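Local coordinates for ankyrin repeat domain protein (Legionella pneumophila subsp. pneumophila, PDB 6MCA) that is the bacterial effector AnkH, an ankyrin repeat protein with a probable cysteine protease-like region that interacts with LARP7 of the host 7SK snRNP complex, at residues V126-V129 with A135-Q138; D113-T118 with V172-E177; P128-Q133 with V192-D197. One frame throughout, in Å; residues are numbered along the deposited sequence. Where two conformers were deposited one is given.

Interaction 1: V126-V129 with A135-Q138; sequences VYPV and AIKQ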
ATOM      1  N   VAL A 126       7.726   7.882  -3.315  1.00 19.54           N
ATOM      2  CA  VAL A 126       6.591   7.411  -2.519  1.00 28.90           C
ATOM      3  C   VAL A 126       7.064   6.606  -1.313  1.00 24.57           C
ATOM      4  O   VAL A 126       6.670   6.873  -0.170  1.00 29.43           O
ATOM      5  CB  VAL A 126       5.625   6.595  -3.397  1.00 26.74           C
ATOM      6  CG1 VAL A 126       4.654   5.808  -2.529  1.00 27.82           C
ATOM      7  CG2 VAL A 126       4.875   7.513  -4.348  1.00 25.12           C
ATOM      8  N   TYR A 127       7.910   5.606  -1.546  1.00 22.96           N
ATOM      9  CA  TYR A 127       8.321   4.718  -0.464  1.00 25.12           C
ATOM     10  C   TYR A 127       9.245   5.414   0.535  1.00 27.84           C
ATOM     11  O   TYR A 127       9.074   5.219   1.745  1.00 33.02           O
ATOM     12  CB  TYR A 127       8.976   3.453  -1.027  1.00 15.68           C
ATOM     13  CG  TYR A 127       7.966   2.439  -1.513  1.00 28.55           C
ATOM     14  CD1 TYR A 127       7.087   1.829  -0.628  1.00 28.35           C
ATOM     15  CD2 TYR A 127       7.881   2.103  -2.858  1.00 20.65           C
ATOM     16  CE1 TYR A 127       6.156   0.908  -1.065  1.00 26.80           C
ATOM     17  CE2 TYR A 127       6.952   1.180  -3.305  1.00 43.23           C
ATOM     18  CZ  TYR A 127       6.093   0.587  -2.404  1.00 29.31           C
ATOM     19  OH  TYR A 127       5.167  -0.331  -2.845  1.00 27.08           O
ATOM     20  N   PRO A 128      10.230   6.214   0.105  1.00 40.92           N
ATOM     21  CA  PRO A 128      10.998   6.983   1.099  1.00 26.46           C
ATOM     22  C   PRO A 128      10.145   7.955   1.895  1.00 26.27           C
ATOM     23  O   PRO A 128      10.427   8.183   3.079  1.00 27.37           O
ATOM     24  CB  PRO A 128      12.053   7.713   0.253  1.00 33.28           C
ATOM     25  CG  PRO A 128      11.597   7.593  -1.155  1.00 28.43           C
ATOM     26  CD  PRO A 128      10.843   6.312  -1.231  1.00 22.85           C
ATOM     27  N   VAL A 129       9.110   8.536   1.286  1.00 23.53           N
ATOM     28  CA  VAL A 129       8.200   9.398   2.034  1.00 25.39           C
ATOM     29  C   VAL A 129       7.448   8.589   3.083  1.00 27.81           C
ATOM     30  O   VAL A 129       7.324   9.003   4.242  1.00 32.01           O
ATOM     31  CB  VAL A 129       7.232  10.117   1.076  1.00 22.41           C
ATOM     32  CG1 VAL A 129       6.052  10.695   1.842  1.00 24.45           C
ATOM     33  CG2 VAL A 129       7.952  11.213   0.322  1.00 22.70           C
ATOM     34  N   ALA A 135      17.385  11.211   4.282  1.00 29.26           N
ATOM     35  CA  ALA A 135      18.608  11.406   3.507  1.00 27.88           C
ATOM     36  C   ALA A 135      18.363  11.170   2.021  1.00 42.21           C
ATOM     37  O   ALA A 135      18.739  11.993   1.176  1.00 36.96           O
ATOM     38  CB  ALA A 135      19.711  10.484   4.027  1.00 19.22           C
ATOM     39  N   ILE A 136      17.728  10.046   1.683  1.00 29.06           N
ATOM     40  CA  ILE A 136      17.463   9.751   0.279  1.00 31.59           C
ATOM     41  C   ILE A 136      16.417  10.708  -0.281  1.00 27.72           C
ATOM     42  O   ILE A 136      16.468  11.070  -1.465  1.00 31.38           O
ATOM     43  CB  ILE A 136      17.061   8.270   0.119  1.00 23.30           C
ATOM     44  CG1 ILE A 136      17.398   7.767  -1.286  1.00 32.82           C
ATOM     45  CG2 ILE A 136      15.591   8.051   0.437  1.00 25.36           C
ATOM     46  CD1 ILE A 136      17.641   6.276  -1.350  1.00 41.72           C
ATOM     47  N   LYS A 137      15.484  11.169   0.557  1.00 22.83           N
ATOM     48  CA  LYS A 137      14.523  12.173   0.112  1.00 26.04           C
ATOM     49  C   LYS A 137      15.222  13.472  -0.264  1.00 30.49           C
ATOM     50  O   LYS A 137      14.897  14.086  -1.284  1.00 23.27           O
ATOM     51  CB  LYS A 137      13.481  12.429   1.198  1.00 30.76           C
ATOM     52  CG  LYS A 137      12.394  11.376   1.292  1.00 32.39           C
ATOM     53  CD  LYS A 137      11.088  11.988   1.770  1.00 32.13           C
ATOM     54  CE  LYS A 137      11.251  12.676   3.115  1.00 33.74           C
ATOM     55  NZ  LYS A 137      11.689  11.730   4.174  1.00 54.54           N
ATOM     56  N   GLN A 138      16.190  13.905   0.547  1.00 24.99           N
ATOM     57  CA  GLN A 138      16.909  15.137   0.242  1.00 37.32           C
ATOM     58  C   GLN A 138      17.809  14.962  -0.974  1.00 35.60           C
ATOM     59  O   GLN A 138      17.964  15.890  -1.777  1.00 31.99           O
ATOM     60  CB  GLN A 138      17.720  15.584   1.457  1.00 31.90           C
ATOM     61  CG  GLN A 138      16.863  16.099   2.599  1.00 36.28           C
ATOM     62  CD  GLN A 138      17.644  16.267   3.885  1.00 46.87           C
ATOM     63  OE1 GLN A 138      18.824  15.923   3.958  1.00 55.14           O
ATOM     64  NE2 GLN A 138      16.986  16.795   4.910  1.00 44.53           N
TER
HETATM   65  O   HOH W   1       8.513  11.275   5.334  1.00 33.24           O
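Pro128 and Lys137 mark the closest approach of the two backbones, with 6.4 Å between Pro128 CA and Lys137 CA. Helix 126-131 gives the first segment and helix 134-142 the second; the chain turns between them at Gly132 and Gln133, so the pair consists of two consecutive helices joined by a tight turn, within the region of ankyrin-repeat sequence. No hydrogen bond joins the segments directly, and the contact rests on side chains. Pro128 presents CB of its ring to two successive residues of the second helix: it lies 3.6 Å from Ile136 CG2 and 3.8 Å from Lys137 CG. Ile136 makes this touch with its methyl branch because CG1 is anti to the backbone N (chi1 -154°), which puts CG2 between the backbone N and the carbonyl carbon. Lys137 supplies the rest through its aliphatic chain. Its CD comes within 3.5 Å of Val129 CG2, the two side chains crossing at about a right angle. Bends at the second, third and fourth torsions curl the lysine back along the first helix, so that its methylenes serve as apolar packing while the ammonium group reaches polar surroundings. NZ forms a salt bridge with Asp134 OD1, and a water that donates to Val129 O at 2.8 Å also accepts a weak bond from Lys137 NZ. The Val129 carbonyl near the end of its helix is thus tied loosely to the lysine through solvent. On the other flanks, Ile136 packs on Val96 of helix 91-97 and on Leu101 and Thr104 of helix 101-109, Pro128 also rests on Val96, and Val126 and Val129 lean on Ile154 of helix 147-162, placing the pair between the preceding helices and the following one.

Interaction 2: D113-T118 with V172-E177; sequences DPNAYT and VNAKGE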
ATOM      1  N   ASP A 113      15.919   9.543 -14.082  1.00 26.92           N
ATOM      2  CA  ASP A 113      14.783  10.443 -13.912  1.00 31.38           C
ATOM      3  C   ASP A 113      14.283  10.393 -12.474  1.00 44.32           C
ATOM      4  O   ASP A 113      13.735   9.362 -12.059  1.00 32.79           O
ATOM      5  CB  ASP A 113      13.665  10.060 -14.883  1.00 26.46           C
ATOM      6  CG  ASP A 113      12.471  10.997 -14.807  1.00 40.92           C
ATOM      7  OD1 ASP A 113      12.581  12.066 -14.170  1.00 44.22           O
ATOM      8  OD2 ASP A 113      11.417  10.663 -15.390  1.00 46.99           O
ATOM      9  N   PRO A 114      14.433  11.464 -11.687  1.00 46.32           N
ATOM     10  CA  PRO A 114      13.987  11.415 -10.286  1.00 33.76           C
ATOM     11  C   PRO A 114      12.479  11.458 -10.121  1.00 34.80           C
ATOM     12  O   PRO A 114      11.995  11.279  -8.996  1.00 29.13           O
ATOM     13  CB  PRO A 114      14.644  12.657  -9.673  1.00 39.56           C
ATOM     14  CG  PRO A 114      14.720  13.617 -10.814  1.00 38.60           C
ATOM     15  CD  PRO A 114      14.973  12.786 -12.050  1.00 32.35           C
ATOM     16  N   ASN A 115      11.724  11.692 -11.196  1.00 34.96           N
ATOM     17  CA  ASN A 115      10.269  11.759 -11.128  1.00 27.52           C
ATOM     18  C   ASN A 115       9.606  10.638 -11.920  1.00 30.86           C
ATOM     19  O   ASN A 115       8.423  10.741 -12.260  1.00 33.75           O
ATOM     20  CB  ASN A 115       9.773  13.120 -11.618  1.00 32.01           C
ATOM     21  CG  ASN A 115      10.164  14.248 -10.685  1.00 47.82           C
ATOM     22  OD1 ASN A 115       9.615  14.383  -9.592  1.00 40.93           O
ATOM     23  ND2 ASN A 115      11.116  15.069 -11.114  1.00 33.09           N
ATOM     24  N   ALA A 116      10.343   9.574 -12.224  1.00 36.01           N
ATOM     25  CA  ALA A 116       9.753   8.433 -12.907  1.00 28.34           C
ATOM     26  C   ALA A 116       8.741   7.746 -12.000  1.00 31.71           C
ATOM     27  O   ALA A 116       8.929   7.664 -10.783  1.00 33.41           O
ATOM     28  CB  ALA A 116      10.838   7.444 -13.332  1.00 30.13           C
ATOM     29  N   TYR A 117       7.656   7.263 -12.596  1.00 32.75           N
ATOM     30  CA  TYR A 117       6.625   6.552 -11.857  1.00 32.18           C
ATOM     31  C   TYR A 117       6.358   5.209 -12.522  1.00 37.32           C
ATOM     32  O   TYR A 117       6.600   5.021 -13.717  1.00 29.01           O
ATOM     33  CB  TYR A 117       5.323   7.365 -11.751  1.00 25.31           C
ATOM     34  CG  TYR A 117       4.833   7.970 -13.047  1.00 26.40           C
ATOM     35  CD1 TYR A 117       5.374   9.153 -13.537  1.00 36.71           C
ATOM     36  CD2 TYR A 117       3.814   7.367 -13.774  1.00 36.64           C
ATOM     37  CE1 TYR A 117       4.921   9.711 -14.718  1.00 33.97           C
ATOM     38  CE2 TYR A 117       3.355   7.918 -14.954  1.00 26.64           C
ATOM     39  CZ  TYR A 117       3.912   9.090 -15.423  1.00 32.60           C
ATOM     40  OH  TYR A 117       3.458   9.642 -16.598  1.00 48.01           O
ATOM     41  N   THR A 118       5.858   4.273 -11.722  1.00 27.59           N
ATOM     42  CA  THR A 118       5.633   2.912 -12.178  1.00 22.28           C
ATOM     43  C   THR A 118       4.306   2.810 -12.926  1.00 33.31           C
ATOM     44  O   THR A 118       3.607   3.802 -13.157  1.00 27.36           O
ATOM     45  CB  THR A 118       5.668   1.945 -10.998  1.00 30.44           C
ATOM     46  OG1 THR A 118       4.532   2.178 -10.157  1.00 29.21           O
ATOM     47  CG2 THR A 118       6.940   2.140 -10.188  1.00 20.77           C
ATOM     48  N   VAL A 172      -2.024  14.513 -10.612  1.00 38.38           N
ATOM     49  CA  VAL A 172      -1.065  15.307 -11.370  1.00 34.96           C
ATOM     50  C   VAL A 172       0.333  14.759 -11.124  1.00 33.62           C
ATOM     51  O   VAL A 172       0.752  14.602  -9.971  1.00 35.71           O
ATOM     52  CB  VAL A 172      -1.149  16.793 -10.983  1.00 36.53           C
ATOM     53  CG1 VAL A 172      -0.137  17.605 -11.768  1.00 32.91           C
ATOM     54  CG2 VAL A 172      -2.557  17.319 -11.213  1.00 32.48           C
ATOM     55  N   ASN A 173       1.055  14.464 -12.204  1.00 29.92           N
ATOM     56  CA  ASN A 173       2.429  13.994 -12.089  1.00 25.97           C
ATOM     57  C   ASN A 173       3.363  15.196 -11.948  1.00 41.84           C
ATOM     58  O   ASN A 173       2.925  16.343 -11.822  1.00 43.96           O
ATOM     59  CB  ASN A 173       2.788  13.091 -13.271  1.00 34.35           C
ATOM     60  CG  ASN A 173       2.723  13.805 -14.619  1.00 59.66           C
ATOM     61  OD1 ASN A 173       2.687  15.034 -14.696  1.00 59.69           O
ATOM     62  ND2 ASN A 173       2.715  13.023 -15.692  1.00 47.37           N
ATOM     63  N   ALA A 174       4.673  14.946 -11.977  1.00 31.48           N
ATOM     64  CA  ALA A 174       5.642  16.017 -11.779  1.00 38.69           C
ATOM     65  C   ALA A 174       5.753  16.954 -12.976  1.00 56.97           C
ATOM     66  O   ALA A 174       6.445  17.972 -12.875  1.00 51.64           O
ATOM     67  CB  ALA A 174       7.015  15.429 -11.458  1.00 25.62           C
ATOM     68  N   LYS A 175       5.102  16.640 -14.094  1.00 58.26           N
ATOM     69  CA  LYS A 175       5.115  17.496 -15.272  1.00 58.44           C
ATOM     70  C   LYS A 175       3.817  18.274 -15.446  1.00 46.47           C
ATOM     71  O   LYS A 175       3.591  18.849 -16.516  1.00 61.84           O
ATOM     72  CB  LYS A 175       5.394  16.667 -16.527  1.00 45.40           C
ATOM     73  CG  LYS A 175       6.860  16.345 -16.750  1.00 60.44           C
ATOM     74  CD  LYS A 175       7.092  15.818 -18.157  1.00 71.84           C
ATOM     75  CE  LYS A 175       6.222  14.606 -18.443  1.00 75.06           C
ATOM     76  NZ  LYS A 175       6.362  14.138 -19.850  1.00 95.56           N
ATOM     77  N   GLY A 176       2.963  18.304 -14.428  1.00 50.58           N
ATOM     78  CA  GLY A 176       1.683  18.971 -14.534  1.00 41.87           C
ATOM     79  C   GLY A 176       0.643  18.239 -15.351  1.00 55.89           C
ATOM     80  O   GLY A 176      -0.448  18.781 -15.558  1.00 63.09           O
ATOM     81  N   GLU A 177       0.940  17.032 -15.820  1.00 54.96           N
ATOM     82  CA  GLU A 177       0.022  16.255 -16.637  1.00 45.41           C
ATOM     83  C   GLU A 177      -0.763  15.277 -15.773  1.00 43.56           C
ATOM     84  O   GLU A 177      -0.283  14.807 -14.738  1.00 47.29           O
ATOM     85  CB  GLU A 177       0.776  15.493 -17.729  1.00 48.86           C
ATOM     86  CG  GLU A 177       1.970  16.243 -18.297  1.00 59.86           C
ATOM     87  CD  GLU A 177       2.654  15.486 -19.419  1.00 83.88           C
ATOM     88  OE1 GLU A 177       2.771  16.045 -20.530  1.00 82.12           O
ATOM     89  OE2 GLU A 177       3.072  14.331 -19.191  1.00 72.12           O
TER
HETATM   90  O   HOH W   2       6.046  12.709 -13.068  1.00 38.83           O
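Tyr117 and Asn173 meet at an angle because each holds its CG between its own backbone N and carbonyl carbon (chi1 48° and 62°), which swings the phenol and the amide out across the gap between two loops. Ring and amide planes are 47° apart, and Tyr117 OH stands 3.6 Å from Asn173 ND2, a contact without a hydrogen bond. Beside it, Asn115 lays its amide against the methyl of Ala174, with OD1 3.4 Å from Ala174 CB. That amide is anchored by Lys146 N and Gly144 O. Asn115 belongs to a type I turn, supported by an Asx turn in which Asp113 OD1 accepts from Asn115 N; this loop follows helix 101-109, within the predicted ankyrin repeat. The opposing loop connects strands 168-172 and 178-182. Here Asn173 OD1 closes a second Asx turn with Lys175 N at 3.0 Å and also accepts from Glu177 N at 2.9 Å; the two donors arrive from opposite faces of the amide plane and fix its rotation. Lys175 and Glu177 add a salt bridge over this loop. With Asn173 OD1 used inside its own loop and the Asn115 amide taken up by Lys146 and Gly144, the backbones are bridged by one water, donating to Asn115 O at 3.2 Å and accepting from Ala174 N at 2.8 Å: each loop is braced by its own bonds, and the two meet through van der Waals contact and solvent.

Interaction 3: P128-Q133 with V192-D197; sequences PVLRGQ and VAVVKD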
ATOM      1  N   PRO A 128      10.230   6.214   0.105  1.00 40.92           N
ATOM      2  CA  PRO A 128      10.998   6.983   1.099  1.00 26.46           C
ATOM      3  C   PRO A 128      10.145   7.955   1.895  1.00 26.27           C
ATOM      4  O   PRO A 128      10.427   8.183   3.079  1.00 27.37           O
ATOM      5  CB  PRO A 128      12.053   7.713   0.253  1.00 33.28           C
ATOM      6  CG  PRO A 128      11.597   7.593  -1.155  1.00 28.43           C
ATOM      7  CD  PRO A 128      10.843   6.312  -1.231  1.00 22.85           C
ATOM      8  N   VAL A 129       9.110   8.536   1.286  1.00 23.53           N
ATOM      9  CA  VAL A 129       8.200   9.398   2.034  1.00 25.39           C
ATOM     10  C   VAL A 129       7.448   8.589   3.083  1.00 27.81           C
ATOM     11  O   VAL A 129       7.324   9.003   4.242  1.00 32.01           O
ATOM     12  CB  VAL A 129       7.232  10.117   1.076  1.00 22.41           C
ATOM     13  CG1 VAL A 129       6.052  10.695   1.842  1.00 24.45           C
ATOM     14  CG2 VAL A 129       7.952  11.213   0.322  1.00 22.70           C
ATOM     15  N   LEU A 130       6.943   7.416   2.694  1.00 28.30           N
ATOM     16  CA  LEU A 130       6.174   6.596   3.625  1.00 25.10           C
ATOM     17  C   LEU A 130       7.044   6.027   4.739  1.00 25.91           C
ATOM     18  O   LEU A 130       6.545   5.770   5.841  1.00 34.48           O
ATOM     19  CB  LEU A 130       5.477   5.466   2.872  1.00 27.79           C
ATOM     20  CG  LEU A 130       4.314   5.900   1.983  1.00 27.65           C
ATOM     21  CD1 LEU A 130       3.903   4.769   1.054  1.00 17.68           C
ATOM     22  CD2 LEU A 130       3.144   6.369   2.833  1.00 22.32           C
ATOM     23  N   ARG A 131       8.332   5.820   4.477  1.00 19.58           N
ATOM     24  CA  ARG A 131       9.242   5.233   5.451  1.00 25.06           C
ATOM     25  C   ARG A 131      10.064   6.270   6.205  1.00 26.14           C
ATOM     26  O   ARG A 131      10.869   5.894   7.063  1.00 32.37           O
ATOM     27  CB  ARG A 131      10.176   4.234   4.761  1.00 25.28           C
ATOM     28  CG  ARG A 131       9.452   3.094   4.067  1.00 25.26           C
ATOM     29  CD  ARG A 131      10.373   2.350   3.116  1.00 22.90           C
ATOM     30  NE  ARG A 131       9.685   1.254   2.441  1.00 25.07           N
ATOM     31  CZ  ARG A 131      10.204   0.545   1.445  1.00 35.90           C
ATOM     32  NH1 ARG A 131      11.424   0.815   1.002  1.00 25.23           N
ATOM     33  NH2 ARG A 131       9.502  -0.435   0.891  1.00 31.39           N
ATOM     34  N   GLY A 132       9.887   7.554   5.907  1.00 36.03           N
ATOM     35  CA  GLY A 132      10.622   8.594   6.612  1.00 28.37           C
ATOM     36  C   GLY A 132      12.122   8.525   6.428  1.00 27.90           C
ATOM     37  O   GLY A 132      12.873   8.710   7.395  1.00 36.14           O
ATOM     38  N   GLN A 133      12.580   8.261   5.207  1.00 30.15           N
ATOM     39  CA  GLN A 133      14.008   8.168   4.901  1.00 35.06           C
ATOM     40  C   GLN A 133      14.452   9.529   4.376  1.00 39.61           C
ATOM     41  O   GLN A 133      14.415   9.800   3.175  1.00 36.93           O
ATOM     42  CB  GLN A 133      14.272   7.043   3.907  1.00 34.52           C
ATOM     43  CG  GLN A 133      13.969   5.660   4.471  1.00 28.99           C
ATOM     44  CD  GLN A 133      13.708   4.625   3.393  1.00 36.53           C
ATOM     45  OE1 GLN A 133      13.356   4.963   2.264  1.00 32.47           O
ATOM     46  NE2 GLN A 133      13.872   3.354   3.742  1.00 24.71           N
ATOM     47  N   VAL A 192       1.367  -2.052   3.324  1.00 19.07           N
ATOM     48  CA  VAL A 192       2.080  -2.250   4.585  1.00 21.40           C
ATOM     49  C   VAL A 192       2.712  -0.943   5.048  1.00 25.41           C
ATOM     50  O   VAL A 192       2.586  -0.544   6.217  1.00 27.31           O
ATOM     51  CB  VAL A 192       3.132  -3.364   4.435  1.00 31.36           C
ATOM     52  CG1 VAL A 192       3.934  -3.516   5.716  1.00 25.36           C
ATOM     53  CG2 VAL A 192       2.465  -4.678   4.061  1.00 27.03           C
ATOM     54  N   ALA A 193       3.389  -0.248   4.129  1.00 27.23           N
ATOM     55  CA  ALA A 193       4.041   1.008   4.486  1.00 36.87           C
ATOM     56  C   ALA A 193       3.027   2.049   4.955  1.00 26.42           C
ATOM     57  O   ALA A 193       3.240   2.720   5.977  1.00 30.64           O
ATOM     58  CB  ALA A 193       4.847   1.535   3.298  1.00 27.45           C
ATOM     59  N   VAL A 194       1.914   2.185   4.232  0.77 22.69           N
ATOM     60  CA  VAL A 194       0.940   3.213   4.575  0.77 25.92           C
ATOM     61  C   VAL A 194       0.219   2.867   5.873  0.77 27.54           C
ATOM     62  O   VAL A 194      -0.146   3.764   6.638  0.77 29.02           O
ATOM     63  CB  VAL A 194      -0.037   3.436   3.402  0.77 26.97           C
ATOM     64  CG1 VAL A 194      -1.216   2.473   3.462  0.77 26.19           C
ATOM     65  CG2 VAL A 194      -0.517   4.879   3.380  0.77 31.08           C
ATOM     66  N   VAL A 195       0.043   1.576   6.173  1.00 27.41           N
ATOM     67  CA  VAL A 195      -0.606   1.194   7.424  1.00 25.33           C
ATOM     68  C   VAL A 195       0.305   1.499   8.603  1.00 24.42           C
ATOM     69  O   VAL A 195      -0.144   2.016   9.636  1.00 28.84           O
ATOM     70  CB  VAL A 195      -1.015  -0.291   7.387  1.00 26.92           C
ATOM     71  CG1 VAL A 195      -1.276  -0.809   8.795  1.00 13.93           C
ATOM     72  CG2 VAL A 195      -2.245  -0.472   6.519  1.00 17.14           C
ATOM     73  N   LYS A 196       1.599   1.197   8.466  1.00 20.64           N
ATOM     74  CA  LYS A 196       2.538   1.547   9.530  1.00 28.78           C
ATOM     75  C   LYS A 196       2.569   3.056   9.755  1.00 29.97           C
ATOM     76  O   LYS A 196       2.535   3.528  10.902  1.00 18.59           O
ATOM     77  CB  LYS A 196       3.932   1.016   9.196  1.00 21.34           C
ATOM     78  CG  LYS A 196       4.955   1.277  10.285  1.00 30.76           C
ATOM     79  CD  LYS A 196       6.354   0.915   9.829  1.00 39.80           C
ATOM     80  CE  LYS A 196       7.394   1.454  10.794  1.00 42.65           C
ATOM     81  NZ  LYS A 196       8.782   1.211  10.311  1.00 44.91           N
ATOM     82  N   ASP A 197       2.616   3.833   8.667  1.00 21.50           N
ATOM     83  CA  ASP A 197       2.654   5.286   8.809  1.00 22.49           C
ATOM     84  C   ASP A 197       1.363   5.823   9.422  1.00 25.83           C
ATOM     85  O   ASP A 197       1.390   6.779  10.208  1.00 25.06           O
ATOM     86  CB  ASP A 197       2.916   5.939   7.453  1.00 26.42           C
ATOM     87  CG  ASP A 197       3.073   7.440   7.558  1.00 34.70           C
ATOM     88  OD1 ASP A 197       4.142   7.894   8.020  1.00 37.88           O
ATOM     89  OD2 ASP A 197       2.128   8.166   7.181  1.00 35.29           O
TER
HETATM   90  O   HOH W   3       4.190   9.917   5.354  1.00 45.38           O
HETATM   91  O   HOH W   4       5.779   3.114   6.742  1.00 33.37           O
HETATM   92  O   HOH W   5      10.702   3.043   8.186  1.00 40.06           O
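Leu130 packs on Ala193 where helix 126-131 ends in a Schellman motif, Gly132 leaving the helix with positive phi and Gln133 N bonding back to Pro128 O. The partner is helix 188-202, which also packs against helices 215-233 and 348-353. The close part of this helix-helix contact is apolar and centred on Leu130. Ala193 CB sits 4.0 Å from both Leu130 CB and Leu130 CD1, and the short alanine lets Leu130 CA approach Ala193 CA to 6.0 Å. The Leu130 and Val194 side chains lie side by side, pointing the same way, with Leu130 CD2 4.0 Å from Val194 CG2 in one of two valine conformers. Ile154 of helix 147-162 also packs on Leu130.

Toward Asp197 and Lys196 solvent bridges take over. The Asp197 carboxylate is held in salt bridges by Arg200 and Arg201; its OD1 lies 3.9 Å from Leu130 O without a hydrogen bond, and OD2 shares a water, weakly bound at both ends, with Val129 O. A water bound to Arg131 O is weakly held by Lys196 NZ, which also bonds to Thr226 OG1. A water with no weak end donates to Leu130 O at 2.9 Å and to Ala193 O at 2.7 Å.

From the N terminus, the chain first supplies 113-118, whose contact with 172-177 (interaction 2) closes a long loop. Within that loop, helix 126-131 pairs almost at once with helix 134-142, so interaction 1 closes a short local loop wholly enclosed by interaction 2. Interaction 3 begins on the same helix, sharing Pro128 and Val129, but its partner 192-197 comes after 172-177; interactions 2 and 3 therefore cross. Interactions 1 and 3 touch through Lys137 NZ and Gly132 C, 3.9 Å apart, whereas interaction 2 stands apart from both. Together they tie helices and a loop of the ankyrin-repeat region to the two-stranded hairpin and to helix 188-202.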